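Local coordinates for protein nsp9 (Porcine coronavirus HKU15, PDB 5YM6) that binds nucleic acid as a coronavirus replicase subunit, more tightly when dimeric, and probably serves the viral replication machinery as a single-stranded RNA-binding protein, at residues K36-A41 with Q88-L93; F29-T34 with R95-G100. One frame throughout, in Å; residues are numbered along the deposited sequence.

Contact 1. Residues K36-A41 with Q88-L93; sequences KKILVA and QNISSL
Ile-90 reaches from the loop before the C-terminal helix onto strand residues Ile-38, Leu-39 and Val-40. Its backbone turns past Val-40, the CA atoms of Ile-90 and Val-40 6.3 Å apart. The contact is apolar and rests on this one side chain. Ile-90 CD1 meets Ile-38 CD1 at 3.6 Å, the two isoleucines pointing at each other tip to tip. Ile-38 is stretched out for this: CG1 lies opposite the backbone N (chi1 173°) and chi2 extends the chain further. The same methyl, Ile-90 CD1, also sits 3.3 Å from Leu-39 O, so it is pressed against the strand backbone. Farther back along the side chain, Ile-90 CG1 packs on Val-40. Ile-90 CG1 lies 3.9 Å from Val-40 CG2 and almost as close to Val-40 CG1, so it touches both branches. These two side chains cross at about a right angle. Ile-90 is turned about 34° from the staggered anti position (chi1 -146°), with CG1 against Val-40 and CD1 on toward Ile-38. Val-40 also packs on Val-98 of the helix and on Val-31 of the neighbouring strand. After Ile-90 the chain enters the helix: Ser-91 is its N-cap, and Ser-91 OG bonds to Asn-94 N. Val-40 and Ala-41 both pair with Phe-29, which makes a classic beta bulge in the antiparallel sheet of the nsp9 fold.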
ATOM      1  N   LYS B  36      -5.047  16.451   2.042  1.00 36.57           N
ATOM      2  CA  LYS B  36      -3.891  16.620   2.920  1.00 33.96           C
ATOM      3  C   LYS B  36      -2.775  15.669   2.508  1.00 30.07           C
ATOM      4  O   LYS B  36      -3.048  14.598   1.977  1.00 30.52           O
ATOM      5  CB  LYS B  36      -4.270  16.381   4.367  1.00 33.17           C
ATOM      6  N   LYS B  37      -1.528  16.051   2.764  1.00 29.83           N
ATOM      7  CA  LYS B  37      -0.411  15.172   2.419  1.00 27.51           C
ATOM      8  C   LYS B  37       0.438  14.830   3.636  1.00 23.78           C
ATOM      9  O   LYS B  37       0.503  15.593   4.609  1.00 27.43           O
ATOM     10  CB  LYS B  37       0.467  15.807   1.326  1.00 27.48           C
ATOM     11  CG  LYS B  37       1.292  16.991   1.761  1.00 27.78           C
ATOM     12  CD  LYS B  37       2.259  17.410   0.644  1.00 27.66           C
ATOM     13  CE  LYS B  37       3.379  18.290   1.184  1.00 28.56           C
ATOM     14  NZ  LYS B  37       2.893  19.644   1.609  1.00 30.99           N
ATOM     15  N   ILE B  38       1.102  13.674   3.582  1.00 25.71           N
ATOM     16  CA  ILE B  38       1.996  13.267   4.659  1.00 24.15           C
ATOM     17  C   ILE B  38       3.278  12.683   4.049  1.00 21.33           C
ATOM     18  O   ILE B  38       3.218  11.903   3.106  1.00 20.50           O
ATOM     19  CB  ILE B  38       1.324  12.240   5.614  1.00 26.36           C
ATOM     20  CG1 ILE B  38       2.334  11.704   6.635  1.00 33.08           C
ATOM     21  CG2 ILE B  38       0.691  11.116   4.835  1.00 27.32           C
ATOM     22  CD1 ILE B  38       1.688  10.981   7.837  1.00 36.21           C
ATOM     23  N   LEU B  39       4.433  13.094   4.555  1.00 24.85           N
ATOM     24  CA  LEU B  39       5.695  12.534   4.064  1.00 21.10           C
ATOM     25  C   LEU B  39       5.873  11.125   4.617  1.00 20.88           C
ATOM     26  O   LEU B  39       5.915  10.936   5.828  1.00 24.75           O
ATOM     27  CB  LEU B  39       6.874  13.419   4.461  1.00 21.45           C
ATOM     28  CG  LEU B  39       8.248  12.857   4.078  1.00 21.08           C
ATOM     29  CD1 LEU B  39       8.312  12.771   2.579  1.00 20.42           C
ATOM     30  CD2 LEU B  39       9.372  13.710   4.648  1.00 26.31           C
ATOM     31  N   VAL B  40       5.973  10.145   3.729  1.00 18.07           N
ATOM     32  CA  VAL B  40       6.043   8.737   4.141  1.00 18.81           C
ATOM     33  C   VAL B  40       7.421   8.106   3.971  1.00 20.46           C
ATOM     34  O   VAL B  40       7.855   7.309   4.809  1.00 20.53           O
ATOM     35  CB  VAL B  40       5.004   7.907   3.362  1.00 20.34           C
ATOM     36  CG1 VAL B  40       5.195   6.406   3.634  1.00 21.87           C
ATOM     37  CG2 VAL B  40       3.604   8.367   3.754  1.00 28.56           C
ATOM     38  N   ALA B  41       8.113   8.458   2.891  1.00 17.74           N
ATOM     39  CA  ALA B  41       9.416   7.852   2.598  1.00 18.13           C
ATOM     40  C   ALA B  41      10.300   8.737   1.738  1.00 19.41           C
ATOM     41  O   ALA B  41       9.814   9.646   1.054  1.00 19.38           O
ATOM     42  CB  ALA B  41       9.217   6.492   1.909  1.00 18.69           C
ATOM     43  N   GLN B  88      10.084   7.684  10.444  1.00 19.12           N
ATOM     44  CA  GLN B  88       9.830   6.948  11.679  1.00 22.32           C
ATOM     45  C   GLN B  88       8.356   7.041  12.079  1.00 22.52           C
ATOM     46  O   GLN B  88       7.751   8.111  11.990  1.00 21.23           O
ATOM     47  CB  GLN B  88      10.722   7.448  12.813  1.00 21.28           C
ATOM     48  CG  GLN B  88      10.537   6.610  14.082  1.00 25.41           C
ATOM     49  CD  GLN B  88      11.532   6.932  15.175  1.00 28.12           C
ATOM     50  OE1 GLN B  88      11.980   8.068  15.308  1.00 35.07           O
ATOM     51  NE2 GLN B  88      11.882   5.923  15.971  1.00 33.99           N
ATOM     52  N   ASN B  89       7.801   5.895  12.471  1.00 22.68           N
ATOM     53  CA  ASN B  89       6.435   5.773  12.996  1.00 27.30           C
ATOM     54  C   ASN B  89       5.335   5.946  11.962  1.00 25.57           C
ATOM     55  O   ASN B  89       4.163   6.061  12.302  1.00 26.69           O
ATOM     56  CB  ASN B  89       6.217   6.769  14.139  1.00 27.16           C
ATOM     57  CG  ASN B  89       7.043   6.436  15.348  1.00 30.45           C
ATOM     58  OD1 ASN B  89       7.277   5.262  15.649  1.00 33.51           O
ATOM     59  ND2 ASN B  89       7.501   7.462  16.050  1.00 32.86           N
ATOM     60  N   ILE B  90       5.699   5.957  10.689  1.00 24.13           N
ATOM     61  CA  ILE B  90       4.678   6.058   9.667  1.00 28.97           C
ATOM     62  C   ILE B  90       3.856   4.749   9.677  1.00 26.45           C
ATOM     63  O   ILE B  90       4.374   3.683  10.003  1.00 27.72           O
ATOM     64  CB  ILE B  90       5.312   6.360   8.291  1.00 28.95           C
ATOM     65  CG1 ILE B  90       4.387   7.249   7.458  1.00 32.80           C
ATOM     66  CG2 ILE B  90       5.778   5.105   7.610  1.00 26.54           C
ATOM     67  CD1 ILE B  90       4.474   8.713   7.870  1.00 29.19           C
ATOM     68  N   SER B  91       2.567   4.849   9.383  1.00 27.89           N
ATOM     69  CA  SER B  91       1.672   3.689   9.479  1.00 29.61           C
ATOM     70  C   SER B  91       1.985   2.581   8.481  1.00 30.83           C
ATOM     71  O   SER B  91       2.562   2.824   7.417  1.00 27.93           O
ATOM     72  CB  SER B  91       0.223   4.125   9.294  1.00 27.47           C
ATOM     73  OG  SER B  91      -0.021   4.604   7.986  1.00 29.46           O
ATOM     74  N   SER B  92       1.599   1.357   8.836  1.00 29.23           N
ATOM     75  CA  SER B  92       1.777   0.219   7.949  1.00 28.51           C
ATOM     76  C   SER B  92       0.968   0.431   6.663  1.00 25.63           C
ATOM     77  O   SER B  92       1.377  -0.022   5.597  1.00 25.36           O
ATOM     78  CB  SER B  92       1.363  -1.085   8.640  1.00 28.13           C
ATOM     79  OG  SER B  92       2.428  -1.635   9.419  1.00 30.86           O
ATOM     80  N   LEU B  93      -0.171   1.118   6.762  1.00 26.85           N
ATOM     81  CA  LEU B  93      -1.004   1.366   5.576  1.00 26.42           C
ATOM     82  C   LEU B  93      -0.278   2.288   4.601  1.00 28.73           C
ATOM     83  O   LEU B  93      -0.348   2.120   3.382  1.00 27.15           O
ATOM     84  CB  LEU B  93      -2.340   1.995   5.950  1.00 24.97           C
ATOM     85  CG  LEU B  93      -3.403   2.094   4.852  1.00 27.49           C
ATOM     86  CD1 LEU B  93      -4.148   0.790   4.738  1.00 34.54           C
ATOM     87  CD2 LEU B  93      -4.392   3.210   5.154  1.00 36.89           C
TER

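Contact 2. Residues F29-T34 with R95-G100; sequences FYVTRT and RGMVIG
Strand 29-33 and helix 95-100 run at 120° to each other, their axes 9.0 Å apart at the closest point. This is the C-terminal helix of the nsp9 fold packed across its antiparallel sheet. Phe-29 and Val-31, two residues apart on the strand, turn their CB atoms toward the helix. Met-97 and Val-98, consecutive on the helix, turn theirs toward the strand. All four are buried, and the interface between them is wholly apolar. Val-98 uses both its methyls on Phe-29. Val-98 CG2 lies 4.1 Å from Phe-29 CB. Val-98 CG1 approaches the ring obliquely, nearest to Phe-29 CD2. Val-98 CG1 stands opposite its own backbone N (chi1 171°), while CG2 sits beside that N; this splits the branches between ring and CB. Val-98 CG2 is also 4.3 Å from Val-31 CG2, so Val-98 bridges the two strand residues. Around it, Val-40 and Phe-86 close in from strands 36-44 and 82-86. Met-97 continues the layer toward Val-9 and Arg-7, and it packs on Gly-96 of the second subunit. The helix thus has the sheet on one side and its partner's helix on another. Met-97 crosses Val-31 at about a right angle and bends at both chi2 and chi3. The touching atom is close to its backbone: Met-97 CB lies 3.9 Å from Val-31 CG2.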
ATOM      1  N   PHE B  29       8.444  10.807  -1.040  1.00 20.19           N
ATOM      2  CA  PHE B  29       7.181  10.143  -1.360  1.00 19.33           C
ATOM      3  C   PHE B  29       6.120  10.602  -0.380  1.00 19.67           C
ATOM      4  O   PHE B  29       6.241  10.394   0.821  1.00 19.95           O
ATOM      5  CB  PHE B  29       7.327   8.620  -1.301  1.00 18.50           C
ATOM      6  CG  PHE B  29       8.245   8.062  -2.354  1.00 21.55           C
ATOM      7  CD1 PHE B  29       9.625   8.184  -2.232  1.00 23.01           C
ATOM      8  CD2 PHE B  29       7.733   7.442  -3.473  1.00 23.49           C
ATOM      9  CE1 PHE B  29      10.464   7.681  -3.204  1.00 24.76           C
ATOM     10  CE2 PHE B  29       8.579   6.937  -4.449  1.00 24.13           C
ATOM     11  CZ  PHE B  29       9.930   7.061  -4.313  1.00 27.05           C
ATOM     12  N   TYR B  30       5.088  11.248  -0.904  1.00 19.43           N
ATOM     13  CA  TYR B  30       3.991  11.716  -0.079  1.00 22.27           C
ATOM     14  C   TYR B  30       2.749  10.871  -0.341  1.00 22.79           C
ATOM     15  O   TYR B  30       2.488  10.495  -1.470  1.00 24.61           O
ATOM     16  CB  TYR B  30       3.674  13.184  -0.371  1.00 23.46           C
ATOM     17  CG  TYR B  30       4.726  14.164   0.091  1.00 24.03           C
ATOM     18  CD1 TYR B  30       5.772  14.538  -0.739  1.00 25.55           C
ATOM     19  CD2 TYR B  30       4.648  14.730   1.353  1.00 23.69           C
ATOM     20  CE1 TYR B  30       6.726  15.437  -0.316  1.00 23.61           C
ATOM     21  CE2 TYR B  30       5.592  15.635   1.788  1.00 25.51           C
ATOM     22  CZ  TYR B  30       6.626  15.987   0.944  1.00 24.38           C
ATOM     23  OH  TYR B  30       7.562  16.881   1.379  1.00 28.70           O
ATOM     24  N   VAL B  31       1.995  10.581   0.711  1.00 23.08           N
ATOM     25  CA  VAL B  31       0.667  10.017   0.526  1.00 24.56           C
ATOM     26  C   VAL B  31      -0.334  11.142   0.739  1.00 23.77           C
ATOM     27  O   VAL B  31      -0.266  11.857   1.736  1.00 24.97           O
ATOM     28  CB  VAL B  31       0.380   8.848   1.481  1.00 24.78           C
ATOM     29  CG1 VAL B  31      -1.096   8.443   1.387  1.00 31.31           C
ATOM     30  CG2 VAL B  31       1.272   7.659   1.127  1.00 25.85           C
ATOM     31  N   THR B  32      -1.253  11.288  -0.205  1.00 28.57           N
ATOM     32  CA  THR B  32      -2.313  12.276  -0.092  1.00 30.20           C
ATOM     33  C   THR B  32      -3.647  11.598   0.178  1.00 31.64           C
ATOM     34  O   THR B  32      -3.916  10.511  -0.337  1.00 31.82           O
ATOM     35  CB  THR B  32      -2.460  13.123  -1.368  1.00 31.53           C
ATOM     36  OG1 THR B  32      -2.920  12.290  -2.440  1.00 36.21           O
ATOM     37  CG2 THR B  32      -1.138  13.747  -1.751  1.00 31.10           C
ATOM     38  N   ARG B  33      -4.471  12.272   0.969  1.00 30.54           N
ATOM     39  CA  ARG B  33      -5.824  11.816   1.274  1.00 35.58           C
ATOM     40  C   ARG B  33      -6.642  12.986   1.797  1.00 32.86           C
ATOM     41  O   ARG B  33      -6.199  13.706   2.691  1.00 36.06           O
ATOM     42  CB  ARG B  33      -5.805  10.688   2.301  1.00 34.57           C
ATOM     43  CG  ARG B  33      -7.174  10.080   2.569  1.00 43.56           C
ATOM     44  CD  ARG B  33      -7.281   9.564   3.998  1.00 47.64           C
ATOM     45  NE  ARG B  33      -8.572   8.924   4.243  1.00 56.50           N
ATOM     46  CZ  ARG B  33      -9.658   9.569   4.662  1.00 59.50           C
ATOM     47  NH1 ARG B  33     -10.793   8.907   4.856  1.00 61.71           N
ATOM     48  NH2 ARG B  33      -9.614  10.878   4.879  1.00 57.75           N
ATOM     49  N   THR B  34      -7.836  13.167   1.234  1.00 42.53           N
ATOM     50  CA  THR B  34      -8.751  14.218   1.674  1.00 39.83           C
ATOM     51  C   THR B  34      -8.078  15.595   1.649  1.00 40.68           C
ATOM     52  O   THR B  34      -8.174  16.358   2.609  1.00 43.59           O
ATOM     53  CB  THR B  34      -9.281  13.904   3.073  1.00 43.82           C
ATOM     54  N   ARG B  95       2.995   2.694   4.442  1.00 22.85           N
ATOM     55  CA  ARG B  95       4.134   1.951   3.916  1.00 26.20           C
ATOM     56  C   ARG B  95       3.675   1.135   2.712  1.00 24.80           C
ATOM     57  O   ARG B  95       4.347   1.106   1.678  1.00 21.98           O
ATOM     58  CB  ARG B  95       4.757   1.047   4.983  1.00 26.93           C
ATOM     59  CG  ARG B  95       5.453   1.830   6.119  1.00 27.35           C
ATOM     60  CD  ARG B  95       5.649   0.994   7.387  1.00 34.42           C
ATOM     61  NE  ARG B  95       6.666  -0.048   7.242  1.00 38.03           N
ATOM     62  CZ  ARG B  95       7.941   0.087   7.607  1.00 40.52           C
ATOM     63  NH1 ARG B  95       8.788  -0.918   7.428  1.00 37.86           N
ATOM     64  NH2 ARG B  95       8.375   1.227   8.146  1.00 36.19           N
ATOM     65  N   GLY B  96       2.517   0.495   2.837  1.00 24.38           N
ATOM     66  CA  GLY B  96       1.972  -0.278   1.730  1.00 23.59           C
ATOM     67  C   GLY B  96       1.731   0.570   0.494  1.00 24.07           C
ATOM     68  O   GLY B  96       2.015   0.141  -0.615  1.00 22.39           O
ATOM     69  N   MET B  97       1.186   1.762   0.685  1.00 19.93           N
ATOM     70  CA  MET B  97       0.967   2.684  -0.433  1.00 24.69           C
ATOM     71  C   MET B  97       2.261   2.960  -1.215  1.00 26.74           C
ATOM     72  O   MET B  97       2.289   2.916  -2.451  1.00 28.11           O
ATOM     73  CB  MET B  97       0.394   4.011   0.076  1.00 22.01           C
ATOM     74  CG  MET B  97      -1.061   3.975   0.508  1.00 26.84           C
ATOM     75  SD  MET B  97      -2.184   3.779  -0.875  1.00 25.17           S
ATOM     76  CE  MET B  97      -1.907   5.287  -1.808  1.00 32.44           C
ATOM     77  N   VAL B  98       3.331   3.242  -0.487  1.00 25.95           N
ATOM     78  CA  VAL B  98       4.612   3.582  -1.119  1.00 24.43           C
ATOM     79  C   VAL B  98       5.285   2.357  -1.732  1.00 28.08           C
ATOM     80  O   VAL B  98       5.808   2.423  -2.845  1.00 27.91           O
ATOM     81  CB  VAL B  98       5.542   4.267  -0.112  1.00 27.90           C
ATOM     82  CG1 VAL B  98       6.953   4.432  -0.677  1.00 25.57           C
ATOM     83  CG2 VAL B  98       4.968   5.607   0.261  1.00 26.65           C
ATOM     84  N   ILE B  99       5.238   1.221  -1.044  1.00 23.92           N
ATOM     85  CA  ILE B  99       5.814  -0.004  -1.605  1.00 27.10           C
ATOM     86  C   ILE B  99       5.112  -0.380  -2.911  1.00 30.24           C
ATOM     87  O   ILE B  99       5.765  -0.788  -3.874  1.00 31.44           O
ATOM     88  CB  ILE B  99       5.735  -1.171  -0.610  1.00 26.40           C
ATOM     89  CG1 ILE B  99       6.670  -0.905   0.572  1.00 28.34           C
ATOM     90  CG2 ILE B  99       6.122  -2.488  -1.271  1.00 31.76           C
ATOM     91  CD1 ILE B  99       6.600  -1.950   1.658  1.00 34.89           C
ATOM     92  N   GLY B 100       3.790  -0.230  -2.946  1.00 26.95           N
ATOM     93  CA  GLY B 100       3.037  -0.514  -4.155  1.00 29.84           C
ATOM     94  C   GLY B 100       3.443   0.399  -5.299  1.00 35.48           C
ATOM     95  O   GLY B 100       3.575  -0.035  -6.448  1.00 33.94           O
TER

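Both contacts lay the C-terminal region on the same sheet, through neighbouring strands 36-44 and 23-33. The strands are paired directly: Ile-38 N lies 2.9 Å from Val-31 O, a probable hydrogen bond. The two apolar patches also meet, with Val-40 CG1 of contact 1 3.5 Å from Val-98 CG2 of contact 2. Contact 2 is core, with four buried residues. Contact 1 is only partly buried: Ile-38 is exposed, and a single loop isoleucine does the work. Contact 1 uses the loop just before the helix; contact 2 uses Met-97 and Val-98, in its second turn. Both are apolar, but contact 1 also sets a methyl against a backbone carbonyl oxygen, whereas contact 2 is side chain on side chain. Segments 88-93 and 95-100 also pack on the second subunit.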